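Local coordinates for Bse634I restriction endonuclease (Geobacillus stearothermophilus, PDB 1KNV), which probably cuts double-stranded DNA at a specific sequence, as a metal-dependent type II restriction endonuclease of the PDDEXK superfamily, at residues K49-N52 and Y53-V57; S130-H134 and K135-R139; K166-H169 and E170-D173; V244-A247 and D248-L252. All coordinates share one frame; numbering follows the deposited sequence.

Contact 1. Residues K49-N52 and Y53-V57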
ATOM      1  N   LYS B  49      32.927 -38.553  13.199  1.00 35.86           N
ATOM      2  CA  LYS B  49      33.686 -39.012  14.359  1.00 36.73           C
ATOM      3  C   LYS B  49      32.762 -39.370  15.505  1.00 36.65           C
ATOM      4  O   LYS B  49      32.880 -40.440  16.099  1.00 37.07           O
ATOM      5  CB  LYS B  49      34.651 -37.923  14.802  1.00 38.62           C
ATOM      6  CG  LYS B  49      35.057 -37.987  16.259  1.00 41.06           C
ATOM      7  CD  LYS B  49      35.868 -36.753  16.612  1.00 43.58           C
ATOM      8  CE  LYS B  49      36.228 -36.705  18.083  1.00 45.56           C
ATOM      9  NZ  LYS B  49      36.937 -35.427  18.399  1.00 47.06           N
ATOM     10  N   LEU B  50      31.852 -38.454  15.821  1.00 36.55           N
ATOM     11  CA  LEU B  50      30.890 -38.673  16.884  1.00 36.14           C
ATOM     12  C   LEU B  50      30.079 -39.924  16.563  1.00 36.12           C
ATOM     13  O   LEU B  50      29.862 -40.771  17.429  1.00 36.83           O
ATOM     14  CB  LEU B  50      29.968 -37.451  17.022  1.00 36.07           C
ATOM     15  CG  LEU B  50      30.545 -36.248  17.783  1.00 35.96           C
ATOM     16  CD1 LEU B  50      29.827 -34.975  17.404  1.00 36.15           C
ATOM     17  CD2 LEU B  50      30.419 -36.493  19.275  1.00 36.47           C
ATOM     18  N   GLU B  51      29.645 -40.048  15.313  1.00 35.58           N
ATOM     19  CA  GLU B  51      28.864 -41.208  14.901  1.00 35.63           C
ATOM     20  C   GLU B  51      29.634 -42.505  15.126  1.00 34.92           C
ATOM     21  O   GLU B  51      29.162 -43.413  15.822  1.00 34.01           O
ATOM     22  CB  GLU B  51      28.470 -41.099  13.428  1.00 35.72           C
ATOM     23  CG  GLU B  51      27.702 -42.315  12.937  1.00 37.50           C
ATOM     24  CD  GLU B  51      26.908 -42.050  11.679  1.00 38.52           C
ATOM     25  OE1 GLU B  51      26.257 -42.995  11.191  1.00 39.87           O
ATOM     26  OE2 GLU B  51      26.928 -40.901  11.182  1.00 38.85           O
ATOM     27  N   ASN B  52      30.817 -42.584  14.524  1.00 34.24           N
ATOM     28  CA  ASN B  52      31.660 -43.758  14.656  1.00 34.31           C
ATOM     29  C   ASN B  52      31.944 -44.035  16.121  1.00 34.95           C
ATOM     30  O   ASN B  52      31.988 -45.190  16.545  1.00 36.32           O
ATOM     31  CB  ASN B  52      32.965 -43.558  13.905  1.00 33.29           C
ATOM     32  CG  ASN B  52      32.745 -43.299  12.440  1.00 33.93           C
ATOM     33  OD1 ASN B  52      31.831 -43.859  11.835  1.00 35.71           O
ATOM     34  ND2 ASN B  52      33.588 -42.457  11.852  1.00 34.00           N
ATOM     35  N   TYR B  53      32.135 -42.979  16.900  1.00 33.98           N
ATOM     36  CA  TYR B  53      32.391 -43.167  18.314  1.00 32.97           C
ATOM     37  C   TYR B  53      31.242 -43.927  18.949  1.00 33.33           C
ATOM     38  O   TYR B  53      31.449 -44.905  19.658  1.00 34.43           O
ATOM     39  CB  TYR B  53      32.525 -41.839  19.024  1.00 33.19           C
ATOM     40  CG  TYR B  53      32.638 -42.002  20.518  1.00 33.62           C
ATOM     41  CD1 TYR B  53      33.786 -42.546  21.097  1.00 34.00           C
ATOM     42  CD2 TYR B  53      31.612 -41.589  21.359  1.00 33.74           C
ATOM     43  CE1 TYR B  53      33.906 -42.664  22.480  1.00 34.05           C
ATOM     44  CE2 TYR B  53      31.721 -41.703  22.742  1.00 34.01           C
ATOM     45  CZ  TYR B  53      32.870 -42.235  23.295  1.00 34.27           C
ATOM     46  OH  TYR B  53      32.989 -42.311  24.662  1.00 33.64           O
ATOM     47  N   VAL B  54      30.023 -43.459  18.712  1.00 32.90           N
ATOM     48  CA  VAL B  54      28.853 -44.125  19.269  1.00 32.54           C
ATOM     49  C   VAL B  54      28.766 -45.544  18.703  1.00 31.92           C
ATOM     50  O   VAL B  54      28.363 -46.477  19.396  1.00 30.11           O
ATOM     51  CB  VAL B  54      27.554 -43.339  18.946  1.00 32.03           C
ATOM     52  CG1 VAL B  54      26.328 -44.142  19.364  1.00 31.19           C
ATOM     53  CG2 VAL B  54      27.573 -41.999  19.674  1.00 31.96           C
ATOM     54  N   LYS B  55      29.152 -45.702  17.443  1.00 32.39           N
ATOM     55  CA  LYS B  55      29.121 -47.017  16.821  1.00 34.14           C
ATOM     56  C   LYS B  55      30.145 -47.964  17.460  1.00 35.10           C
ATOM     57  O   LYS B  55      29.893 -49.162  17.582  1.00 36.24           O
ATOM     58  CB  LYS B  55      29.356 -46.898  15.313  1.00 33.52           C
ATOM     59  CG  LYS B  55      28.177 -46.289  14.565  1.00 33.37           C
ATOM     60  CD  LYS B  55      28.419 -46.272  13.063  1.00 33.60           C
ATOM     61  CE  LYS B  55      27.175 -45.848  12.301  1.00 34.37           C
ATOM     62  NZ  LYS B  55      27.394 -45.855  10.828  1.00 34.89           N
ATOM     63  N   ASP B  56      31.295 -47.433  17.868  1.00 35.24           N
ATOM     64  CA  ASP B  56      32.298 -48.262  18.514  1.00 35.90           C
ATOM     65  C   ASP B  56      31.798 -48.654  19.893  1.00 37.41           C
ATOM     66  O   ASP B  56      31.977 -49.794  20.318  1.00 40.91           O
ATOM     67  CB  ASP B  56      33.634 -47.529  18.647  1.00 35.52           C
ATOM     68  CG  ASP B  56      34.328 -47.341  17.317  1.00 35.13           C
ATOM     69  OD1 ASP B  56      34.012 -48.093  16.370  1.00 35.75           O
ATOM     70  OD2 ASP B  56      35.199 -46.452  17.224  1.00 35.07           O
ATOM     71  N   VAL B  57      31.166 -47.716  20.591  1.00 37.24           N
ATOM     72  CA  VAL B  57      30.639 -47.992  21.926  1.00 37.42           C
ATOM     73  C   VAL B  57      29.526 -49.044  21.894  1.00 37.51           C
ATOM     74  O   VAL B  57      29.413 -49.875  22.794  1.00 36.52           O
ATOM     75  CB  VAL B  57      30.107 -46.704  22.576  1.00 37.79           C
ATOM     76  CG1 VAL B  57      29.366 -47.029  23.869  1.00 37.82           C
ATOM     77  CG2 VAL B  57      31.271 -45.755  22.846  1.00 38.40           C
TER
HETATM   78  O   HOH W   1      29.514 -43.842  10.376  1.00 42.33           O

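Contact 2. Residues S130-H134 and K135-R139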
ATOM      1  N   SER B 130      -8.032 -11.024  13.320  1.00 35.33           N
ATOM      2  CA  SER B 130      -8.609 -10.320  12.184  1.00 34.75           C
ATOM      3  C   SER B 130      -8.803 -11.303  11.018  1.00 35.35           C
ATOM      4  O   SER B 130      -9.883 -11.397  10.432  1.00 35.17           O
ATOM      5  CB  SER B 130      -7.652  -9.202  11.773  1.00 34.52           C
ATOM      6  OG  SER B 130      -8.270  -8.247  10.941  1.00 35.22           O
ATOM      7  N   LEU B 131      -7.738 -12.034  10.702  1.00 35.42           N
ATOM      8  CA  LEU B 131      -7.729 -13.008   9.615  1.00 36.19           C
ATOM      9  C   LEU B 131      -8.721 -14.138   9.808  1.00 38.68           C
ATOM     10  O   LEU B 131      -9.464 -14.487   8.892  1.00 38.06           O
ATOM     11  CB  LEU B 131      -6.333 -13.618   9.462  1.00 33.50           C
ATOM     12  CG  LEU B 131      -5.232 -12.723   8.908  1.00 31.77           C
ATOM     13  CD1 LEU B 131      -3.921 -13.476   8.899  1.00 31.03           C
ATOM     14  CD2 LEU B 131      -5.600 -12.283   7.510  1.00 31.18           C
ATOM     15  N   LEU B 132      -8.698 -14.722  11.002  1.00 42.50           N
ATOM     16  CA  LEU B 132      -9.580 -15.832  11.352  1.00 45.70           C
ATOM     17  C   LEU B 132     -11.040 -15.414  11.493  1.00 47.01           C
ATOM     18  O   LEU B 132     -11.903 -16.258  11.720  1.00 47.27           O
ATOM     19  CB  LEU B 132      -9.100 -16.499  12.650  1.00 45.48           C
ATOM     20  CG  LEU B 132      -7.820 -17.337  12.555  1.00 45.70           C
ATOM     21  CD1 LEU B 132      -7.279 -17.621  13.950  1.00 45.41           C
ATOM     22  CD2 LEU B 132      -8.117 -18.635  11.809  1.00 45.17           C
ATOM     23  N   THR B 133     -11.314 -14.118  11.355  1.00 48.68           N
ATOM     24  CA  THR B 133     -12.683 -13.621  11.451  1.00 51.35           C
ATOM     25  C   THR B 133     -13.212 -13.260  10.069  1.00 52.30           C
ATOM     26  O   THR B 133     -13.385 -12.087   9.741  1.00 54.37           O
ATOM     27  CB  THR B 133     -12.778 -12.369  12.345  1.00 51.94           C
ATOM     28  OG1 THR B 133     -12.239 -12.662  13.639  1.00 52.88           O
ATOM     29  CG2 THR B 133     -14.235 -11.947  12.508  1.00 52.88           C
ATOM     30  N   HIS B 134     -13.463 -14.278   9.260  1.00 52.95           N
ATOM     31  CA  HIS B 134     -13.972 -14.092   7.910  1.00 53.98           C
ATOM     32  C   HIS B 134     -14.791 -15.338   7.592  1.00 55.01           C
ATOM     33  O   HIS B 134     -14.479 -16.419   8.099  1.00 54.62           O
ATOM     34  CB  HIS B 134     -12.808 -13.968   6.919  1.00 54.11           C
ATOM     35  CG  HIS B 134     -12.042 -12.677   7.042  1.00 54.55           C
ATOM     36  ND1 HIS B 134     -12.578 -11.470   6.700  1.00 55.08           N
ATOM     37  CD2 HIS B 134     -10.779 -12.438   7.477  1.00 54.83           C
ATOM     38  CE1 HIS B 134     -11.677 -10.511   6.917  1.00 54.80           C
ATOM     39  NE2 HIS B 134     -10.587 -11.076   7.386  1.00 54.58           N
ATOM     40  N   LYS B 135     -15.836 -15.201   6.775  1.00 55.97           N
ATOM     41  CA  LYS B 135     -16.644 -16.369   6.430  1.00 56.09           C
ATOM     42  C   LYS B 135     -15.669 -17.496   6.118  1.00 54.57           C
ATOM     43  O   LYS B 135     -15.742 -18.567   6.719  1.00 53.95           O
ATOM     44  CB  LYS B 135     -17.566 -16.074   5.240  1.00 58.32           C
ATOM     45  CG  LYS B 135     -18.765 -15.192   5.619  1.00 60.59           C
ATOM     46  CD  LYS B 135     -19.867 -15.175   4.556  1.00 61.35           C
ATOM     47  CE  LYS B 135     -21.036 -14.300   5.005  1.00 61.68           C
ATOM     48  NZ  LYS B 135     -22.121 -14.244   3.992  1.00 61.89           N
ATOM     49  N   GLN B 136     -14.748 -17.248   5.191  1.00 52.87           N
ATOM     50  CA  GLN B 136     -13.724 -18.237   4.879  1.00 51.11           C
ATOM     51  C   GLN B 136     -12.519 -17.896   5.756  1.00 48.91           C
ATOM     52  O   GLN B 136     -11.922 -16.824   5.632  1.00 47.96           O
ATOM     53  CB  GLN B 136     -13.312 -18.188   3.405  1.00 52.68           C
ATOM     54  CG  GLN B 136     -11.944 -18.830   3.154  1.00 54.29           C
ATOM     55  CD  GLN B 136     -11.594 -18.974   1.679  1.00 55.60           C
ATOM     56  OE1 GLN B 136     -11.815 -18.062   0.876  1.00 56.76           O
ATOM     57  NE2 GLN B 136     -11.025 -20.122   1.320  1.00 55.41           N
ATOM     58  N   GLN B 137     -12.172 -18.812   6.647  1.00 46.13           N
ATOM     59  CA  GLN B 137     -11.057 -18.606   7.554  1.00 42.86           C
ATOM     60  C   GLN B 137      -9.679 -18.595   6.910  1.00 38.37           C
ATOM     61  O   GLN B 137      -9.321 -19.499   6.152  1.00 36.44           O
ATOM     62  CB  GLN B 137     -11.057 -19.676   8.636  1.00 45.21           C
ATOM     63  CG  GLN B 137     -12.218 -19.608   9.586  1.00 48.02           C
ATOM     64  CD  GLN B 137     -11.803 -20.033  10.972  1.00 49.83           C
ATOM     65  OE1 GLN B 137     -11.111 -21.044  11.144  1.00 50.65           O
ATOM     66  NE2 GLN B 137     -12.216 -19.264  11.973  1.00 50.40           N
ATOM     67  N   VAL B 138      -8.915 -17.561   7.235  1.00 33.30           N
ATOM     68  CA  VAL B 138      -7.552 -17.413   6.755  1.00 29.02           C
ATOM     69  C   VAL B 138      -6.745 -17.533   8.042  1.00 26.95           C
ATOM     70  O   VAL B 138      -7.222 -17.173   9.117  1.00 26.77           O
ATOM     71  CB  VAL B 138      -7.322 -16.043   6.100  1.00 28.36           C
ATOM     72  CG1 VAL B 138      -5.921 -15.977   5.512  1.00 27.61           C
ATOM     73  CG2 VAL B 138      -8.355 -15.812   5.020  1.00 26.98           C
ATOM     74  N   ARG B 139      -5.527 -18.031   7.945  1.00 24.11           N
ATOM     75  CA  ARG B 139      -4.743 -18.233   9.138  1.00 24.21           C
ATOM     76  C   ARG B 139      -3.294 -17.769   9.006  1.00 23.12           C
ATOM     77  O   ARG B 139      -2.671 -17.935   7.955  1.00 21.96           O
ATOM     78  CB  ARG B 139      -4.811 -19.723   9.481  1.00 27.29           C
ATOM     79  CG  ARG B 139      -4.206 -20.133  10.798  1.00 32.85           C
ATOM     80  CD  ARG B 139      -4.226 -21.652  10.915  1.00 36.12           C
ATOM     81  NE  ARG B 139      -5.589 -22.165  10.927  1.00 39.24           N
ATOM     82  CZ  ARG B 139      -6.373 -22.175  12.004  1.00 42.12           C
ATOM     83  NH1 ARG B 139      -5.926 -21.698  13.165  1.00 42.09           N
ATOM     84  NH2 ARG B 139      -7.605 -22.671  11.923  1.00 43.26           N
TER

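Contact 3. Residues K166-H169 and E170-D173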
ATOM      1  N   LYS B 166      35.221 -26.021  26.152  1.00 43.61           N
ATOM      2  CA  LYS B 166      35.001 -27.455  26.183  1.00 43.31           C
ATOM      3  C   LYS B 166      33.536 -27.678  26.477  1.00 42.11           C
ATOM      4  O   LYS B 166      32.904 -26.867  27.152  1.00 42.97           O
ATOM      5  CB  LYS B 166      35.894 -28.101  27.247  1.00 44.42           C
ATOM      6  CG  LYS B 166      35.909 -27.374  28.585  1.00 46.97           C
ATOM      7  CD  LYS B 166      34.767 -27.816  29.490  1.00 48.64           C
ATOM      8  CE  LYS B 166      34.987 -29.237  30.023  1.00 50.15           C
ATOM      9  NZ  LYS B 166      36.143 -29.330  30.963  1.00 50.53           N
ATOM     10  N   LEU B 167      32.993 -28.776  25.963  1.00 40.77           N
ATOM     11  CA  LEU B 167      31.581 -29.079  26.148  1.00 38.97           C
ATOM     12  C   LEU B 167      31.252 -29.784  27.453  1.00 38.91           C
ATOM     13  O   LEU B 167      31.924 -30.739  27.854  1.00 39.95           O
ATOM     14  CB  LEU B 167      31.079 -29.914  24.970  1.00 37.41           C
ATOM     15  CG  LEU B 167      31.319 -29.300  23.592  1.00 36.63           C
ATOM     16  CD1 LEU B 167      30.659 -30.167  22.540  1.00 35.51           C
ATOM     17  CD2 LEU B 167      30.774 -27.872  23.549  1.00 36.14           C
ATOM     18  N   THR B 168      30.200 -29.299  28.105  1.00 38.26           N
ATOM     19  CA  THR B 168      29.716 -29.842  29.369  1.00 38.24           C
ATOM     20  C   THR B 168      28.175 -29.811  29.341  1.00 37.90           C
ATOM     21  O   THR B 168      27.600 -29.053  28.562  1.00 39.48           O
ATOM     22  CB  THR B 168      30.227 -28.999  30.579  1.00 39.09           C
ATOM     23  OG1 THR B 168      29.552 -27.732  30.623  1.00 39.00           O
ATOM     24  CG2 THR B 168      31.723 -28.740  30.451  1.00 39.20           C
ATOM     25  N   HIS B 169      27.558 -30.608  30.137  0.51 37.63           N
ATOM     26  CA  HIS B 169      26.076 -30.644  30.183  0.51 37.10           C
ATOM     27  C   HIS B 169      25.545 -29.249  30.464  0.51 36.97           C
ATOM     28  O   HIS B 169      24.480 -28.875  29.978  0.51 36.82           O
ATOM     29  CB  HIS B 169      25.579 -31.602  31.269  0.51 37.39           C
ATOM     30  CG  HIS B 169      25.505 -33.033  30.833  0.51 37.07           C
ATOM     31  ND1 HIS B 169      25.893 -34.079  31.643  0.51 37.12           N
ATOM     32  CD2 HIS B 169      25.078 -33.591  29.675  0.51 36.93           C
ATOM     33  CE1 HIS B 169      25.715 -35.222  30.999  0.51 37.12           C
ATOM     34  NE2 HIS B 169      25.224 -34.950  29.804  0.51 37.04           N
ATOM     35  N   GLU B 170      26.293 -28.480  31.230  1.00 36.68           N
ATOM     36  CA  GLU B 170      25.886 -27.133  31.575  1.00 39.05           C
ATOM     37  C   GLU B 170      26.011 -26.074  30.469  1.00 37.01           C
ATOM     38  O   GLU B 170      25.039 -25.371  30.184  1.00 35.40           O
ATOM     39  CB  GLU B 170      26.630 -26.668  32.822  1.00 43.50           C
ATOM     40  CG  GLU B 170      26.054 -25.405  33.444  1.00 50.05           C
ATOM     41  CD  GLU B 170      26.843 -24.945  34.664  1.00 54.27           C
ATOM     42  OE1 GLU B 170      27.602 -25.767  35.229  1.00 56.77           O
ATOM     43  OE2 GLU B 170      26.702 -23.769  35.070  1.00 56.64           O
ATOM     44  N   ASN B 171      27.174 -25.937  29.838  1.00 33.87           N
ATOM     45  CA  ASN B 171      27.260 -24.910  28.814  1.00 32.19           C
ATOM     46  C   ASN B 171      26.487 -25.280  27.547  1.00 31.50           C
ATOM     47  O   ASN B 171      26.098 -24.404  26.772  1.00 31.47           O
ATOM     48  CB  ASN B 171      28.721 -24.510  28.513  1.00 31.46           C
ATOM     49  CG  ASN B 171      29.560 -25.643  27.994  1.00 31.49           C
ATOM     50  OD1 ASN B 171      29.043 -26.671  27.579  1.00 31.86           O
ATOM     51  ND2 ASN B 171      30.878 -25.449  27.996  1.00 31.57           N
ATOM     52  N   ILE B 172      26.232 -26.570  27.347  1.00 30.88           N
ATOM     53  CA  ILE B 172      25.449 -27.003  26.196  1.00 30.38           C
ATOM     54  C   ILE B 172      23.987 -26.624  26.447  1.00 31.46           C
ATOM     55  O   ILE B 172      23.314 -26.086  25.574  1.00 31.00           O
ATOM     56  CB  ILE B 172      25.528 -28.519  25.984  1.00 29.53           C
ATOM     57  CG1 ILE B 172      26.899 -28.893  25.440  1.00 29.37           C
ATOM     58  CG2 ILE B 172      24.457 -28.969  25.007  1.00 30.59           C
ATOM     59  CD1 ILE B 172      27.049 -30.370  25.169  1.00 29.32           C
ATOM     60  N   ASP B 173      23.503 -26.906  27.652  1.00 32.87           N
ATOM     61  CA  ASP B 173      22.130 -26.584  28.020  1.00 34.06           C
ATOM     62  C   ASP B 173      21.901 -25.066  27.928  1.00 33.23           C
ATOM     63  O   ASP B 173      20.863 -24.607  27.453  1.00 32.42           O
ATOM     64  CB  ASP B 173      21.843 -27.088  29.446  1.00 37.08           C
ATOM     65  CG  ASP B 173      20.460 -26.683  29.950  1.00 39.74           C
ATOM     66  OD1 ASP B 173      19.455 -27.144  29.370  1.00 41.36           O
ATOM     67  OD2 ASP B 173      20.375 -25.897  30.925  1.00 41.00           O
TER

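Contact 4. Residues V244-A247 and D248-L252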
ATOM      1  N   VAL B 244      27.052 -24.965  -2.538  1.00 31.59           N
ATOM      2  CA  VAL B 244      25.875 -24.430  -3.216  1.00 32.48           C
ATOM      3  C   VAL B 244      26.106 -24.258  -4.719  1.00 33.37           C
ATOM      4  O   VAL B 244      27.022 -23.544  -5.150  1.00 33.42           O
ATOM      5  CB  VAL B 244      25.429 -23.068  -2.582  1.00 32.08           C
ATOM      6  CG1 VAL B 244      24.194 -22.523  -3.288  1.00 30.86           C
ATOM      7  CG2 VAL B 244      25.125 -23.258  -1.105  1.00 31.89           C
ATOM      8  N   SER B 245      25.271 -24.927  -5.510  1.00 33.64           N
ATOM      9  CA  SER B 245      25.368 -24.855  -6.962  1.00 35.23           C
ATOM     10  C   SER B 245      24.760 -23.559  -7.484  1.00 36.43           C
ATOM     11  O   SER B 245      23.939 -22.937  -6.813  1.00 36.70           O
ATOM     12  CB  SER B 245      24.649 -26.042  -7.604  1.00 34.47           C
ATOM     13  OG  SER B 245      23.253 -25.989  -7.373  1.00 34.62           O
ATOM     14  N   LYS B 246      25.159 -23.160  -8.690  1.00 37.79           N
ATOM     15  CA  LYS B 246      24.650 -21.937  -9.302  1.00 38.40           C
ATOM     16  C   LYS B 246      23.153 -22.101  -9.545  1.00 37.65           C
ATOM     17  O   LYS B 246      22.393 -21.145  -9.442  1.00 38.11           O
ATOM     18  CB  LYS B 246      25.371 -21.672 -10.629  1.00 40.48           C
ATOM     19  CG  LYS B 246      25.541 -20.189 -10.995  1.00 42.54           C
ATOM     20  CD  LYS B 246      24.567 -19.722 -12.090  1.00 44.09           C
ATOM     21  CE  LYS B 246      24.807 -18.246 -12.460  1.00 44.69           C
ATOM     22  NZ  LYS B 246      23.782 -17.657 -13.395  1.00 44.68           N
ATOM     23  N   ALA B 247      22.735 -23.324  -9.860  1.00 36.55           N
ATOM     24  CA  ALA B 247      21.326 -23.592 -10.109  1.00 35.97           C
ATOM     25  C   ALA B 247      20.515 -23.248  -8.868  1.00 35.61           C
ATOM     26  O   ALA B 247      19.490 -22.578  -8.958  1.00 36.66           O
ATOM     27  CB  ALA B 247      21.119 -25.051 -10.483  1.00 34.15           C
ATOM     28  N   ASP B 248      20.974 -23.709  -7.711  1.00 35.01           N
ATOM     29  CA  ASP B 248      20.280 -23.421  -6.465  1.00 34.03           C
ATOM     30  C   ASP B 248      20.417 -21.954  -6.100  1.00 32.54           C
ATOM     31  O   ASP B 248      19.471 -21.338  -5.628  1.00 32.68           O
ATOM     32  CB  ASP B 248      20.818 -24.285  -5.331  1.00 34.64           C
ATOM     33  CG  ASP B 248      20.430 -25.738  -5.482  1.00 35.48           C
ATOM     34  OD1 ASP B 248      19.290 -26.002  -5.929  1.00 35.03           O
ATOM     35  OD2 ASP B 248      21.259 -26.612  -5.140  1.00 37.42           O
ATOM     36  N   ASP B 249      21.592 -21.389  -6.316  1.00 31.16           N
ATOM     37  CA  ASP B 249      21.778 -19.990  -6.004  1.00 32.20           C
ATOM     38  C   ASP B 249      20.827 -19.150  -6.855  1.00 32.65           C
ATOM     39  O   ASP B 249      20.219 -18.196  -6.371  1.00 33.99           O
ATOM     40  CB  ASP B 249      23.208 -19.568  -6.278  1.00 32.80           C
ATOM     41  CG  ASP B 249      23.527 -18.229  -5.676  1.00 34.25           C
ATOM     42  OD1 ASP B 249      23.817 -18.179  -4.458  1.00 33.98           O
ATOM     43  OD2 ASP B 249      23.463 -17.226  -6.422  1.00 36.30           O
ATOM     44  N   ASP B 250      20.707 -19.503  -8.131  1.00 31.80           N
ATOM     45  CA  ASP B 250      19.809 -18.795  -9.039  1.00 30.80           C
ATOM     46  C   ASP B 250      18.389 -18.833  -8.491  1.00 28.32           C
ATOM     47  O   ASP B 250      17.716 -17.805  -8.395  1.00 28.60           O
ATOM     48  CB  ASP B 250      19.819 -19.454 -10.426  1.00 32.46           C
ATOM     49  CG  ASP B 250      21.045 -19.089 -11.254  1.00 34.84           C
ATOM     50  OD1 ASP B 250      21.224 -19.711 -12.332  1.00 36.04           O
ATOM     51  OD2 ASP B 250      21.820 -18.190 -10.841  1.00 35.84           O
ATOM     52  N   ALA B 251      17.945 -20.038  -8.148  1.00 26.47           N
ATOM     53  CA  ALA B 251      16.611 -20.257  -7.621  1.00 25.89           C
ATOM     54  C   ALA B 251      16.361 -19.506  -6.324  1.00 25.73           C
ATOM     55  O   ALA B 251      15.244 -19.076  -6.079  1.00 25.36           O
ATOM     56  CB  ALA B 251      16.380 -21.742  -7.409  1.00 25.73           C
ATOM     57  N   LEU B 252      17.399 -19.338  -5.516  1.00 25.75           N
ATOM     58  CA  LEU B 252      17.266 -18.651  -4.236  1.00 25.32           C
ATOM     59  C   LEU B 252      17.333 -17.127  -4.422  1.00 25.40           C
ATOM     60  O   LEU B 252      17.624 -16.380  -3.487  1.00 25.60           O
ATOM     61  CB  LEU B 252      18.346 -19.114  -3.272  1.00 25.49           C
ATOM     62  CG  LEU B 252      18.224 -20.540  -2.745  1.00 25.76           C
ATOM     63  CD1 LEU B 252      19.399 -20.865  -1.839  1.00 27.56           C
ATOM     64  CD2 LEU B 252      16.916 -20.641  -2.005  1.00 25.66           C
TER

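Contact 1. Residues K49-N52 and Y53-V57
E51 and K55 lie side by side, one turn apart on helix 43-60, and point the same way. Both chains are extended. The aliphatic part of K55 runs along E51: K55 CE lies 3.6 Å from E51 CG. The charged ends meet in a salt bridge, with K55 NZ 3.1 Å from E51 OE1. Its hydrogen bond is weak. E51 CG stands anti to the backbone N (chi1 178°), while K55 CG stands anti to its carbonyl carbon (chi1 -72°). These different settings let the two chains run alongside each other. A water links K55 NZ, 3.0 Å away, to N52 OD1, which accepts from that water at 2.7 Å. N52 is thus joined to the same ammonium without touching it. The other carboxylate oxygen, E51 OE2, pairs with R75. The carboxylate is therefore shared between two positive groups, which would probably favour its charged form. The helix ladder is regular. Y53 N donates to K49 O at 2.8 Å and V54 N to L50 O at 3.0 Å. The end of the Y53 side chain leads away from residues 49-52, and V57 CG2 lies over one face of its ring, toward the rim. Y53 OH bonds to E32 and S8. L50 packs on helices 26-33 and 68-93. F71 of helix 68-93 makes a cation-pi contact with K55, and V54 and V57 rest on V11 of strand 11-16.

Contact 2. Residues S130-H134 and K135-R139
L132 reaches back over the segment 135-139, where the chain doubles round after helix 118-131. Its CB only skirts V138 O. L132 CG comes closer, 3.5 Å from V138 O. CD2 is the end that does most of the touching. L132 CD2 meets V138 O at 3.2 Å and Q137 OE1 at 3.9 Å. L132 CD2 also sits over the centre of the R139 guanidinium, 3.9 Å above that plane. The methyl thus covers one face of a flat cation. Q137 crosses L132 obliquely. Its chain bends at the CB-CG bond (chi2 -146°), and the amide comes round to the backbone. Q137 NE2 donates a weak, bent bond to L132 O, 3.0 Å away with an angle of 123°. With an alanine in place of Q137, L132 O is likely to lose this donor, and one flank of the L132 methyl its cover. L131 adds an apolar touch, L131 CD2 to V138 CG1 at 4.2 Å. Around the turn lies the second subunit: R269 of that subunit bonds to Q137 O, and its P267 and A255 pack on L131 and V138. The contact is mainly a leucine methyl set against polar groups, with one weak hydrogen bond across the two segments, so van der Waals contact carries most of it.

Contact 3. Residues K166-H169 and E170-D173
T168 and N171 cross at about a right angle and bond to each other's backbone. T168 is the N-cap of helix 169-176. T168 OG1 accepts from N171 N at 3.1 Å along a nearly straight path of 177°. In return N171 OD1 accepts from T168 N at 2.9 Å. This reciprocal pair is a capping box. The N171 amide does more than close the box. N171 ND2 donates to K166 O at 2.6 Å. K166 O lies almost in the plane of that amide, 3° out of it. The N171 amide is therefore gripped at both ends, which fixes which way it is turned. Its CG lies between the backbone N and the carbonyl carbon (chi1 61°), and from there the amide turns back toward residues 166-168. Replacing N171 by a leucine is likely to leave T168 N and K166 O without their side-chain partners, with K166 held less firmly against the helix start.

Behind this shell the helix bonds begin. I172 N donates to T168 O at 3.1 Å, and D173 N to H169 O at 3.2 Å. D173 N stands above the H169 carbonyl plane. The I172 side chain lies along T168 O and reaches L167, with I172 CD1 4.1 Å from L167 CB. Both residues pack on L30 of helix 26-33, and L167 bonds through its backbone to Y34. The result is a helix start whose N171 N is met by the T168 hydroxyl. One asparagine supplies both an acceptor and a donor, and so ties the helix to two residues, K166 and T168.

Contact 4. Residues V244-A247 and D248-L252
S245 has its OG tucked between the backbone N and the carbonyl carbon (chi1 66°), and D248 has its CG anti to its carbonyl carbon (chi1 -70°). The two groups then meet at the start of helix 246-251, where S245 is the N-cap. This short helix belongs to the beta-alpha-beta unit between the parallel strands 235-240 and 273-276. S245 OG accepts the capping bond from D248 N at 3.2 Å. S245 OG also gives a weak bond to D248 OD2 at 3.1 Å, and so serves both the backbone and the carboxylate of one residue. The other oxygen, D248 OD1, pairs with R206 of helix 203-227, which makes the aspartate a bridge between cap and helix. V244, just before the cap, packs on I274 and S276 of strand 273-276; its side chain is about 11 Å from that of L197, a residue that binds calcium in a structure of this protein, though none is bound to this chain. K246 bends at its second torsion and comes across D250 at a slant. K246 CD lies beside the carboxylate, and the ammonium forms a salt bridge with both oxygens, each bond weak. R139 of the second subunit packs on K246 and makes a weak, long ion pair with D250 OD2. K246 NZ lies 3.3 Å from D250 OD2 and 3.4 Å from D250 OD1, almost evenly between the two.

The four contacts follow one another along the chain; none nests in or crosses another. Each joins neighbouring turns or a single bend, so none closes a long loop. Contact 1 lies within helix 43-60. Contact 2 shapes the exit from helix 118-131 toward strand 147-151. Contact 3 starts helix 169-176, and contact 4 starts helix 246-251 between two strands of the mixed sheet. Contacts 1 and 3 approach to about 7 Å between nearest atoms, and both rest on helix 26-33. Contact 2 lies on the opposite side of the chain's centre from both. Contacts 2 and 4 both touch the second subunit.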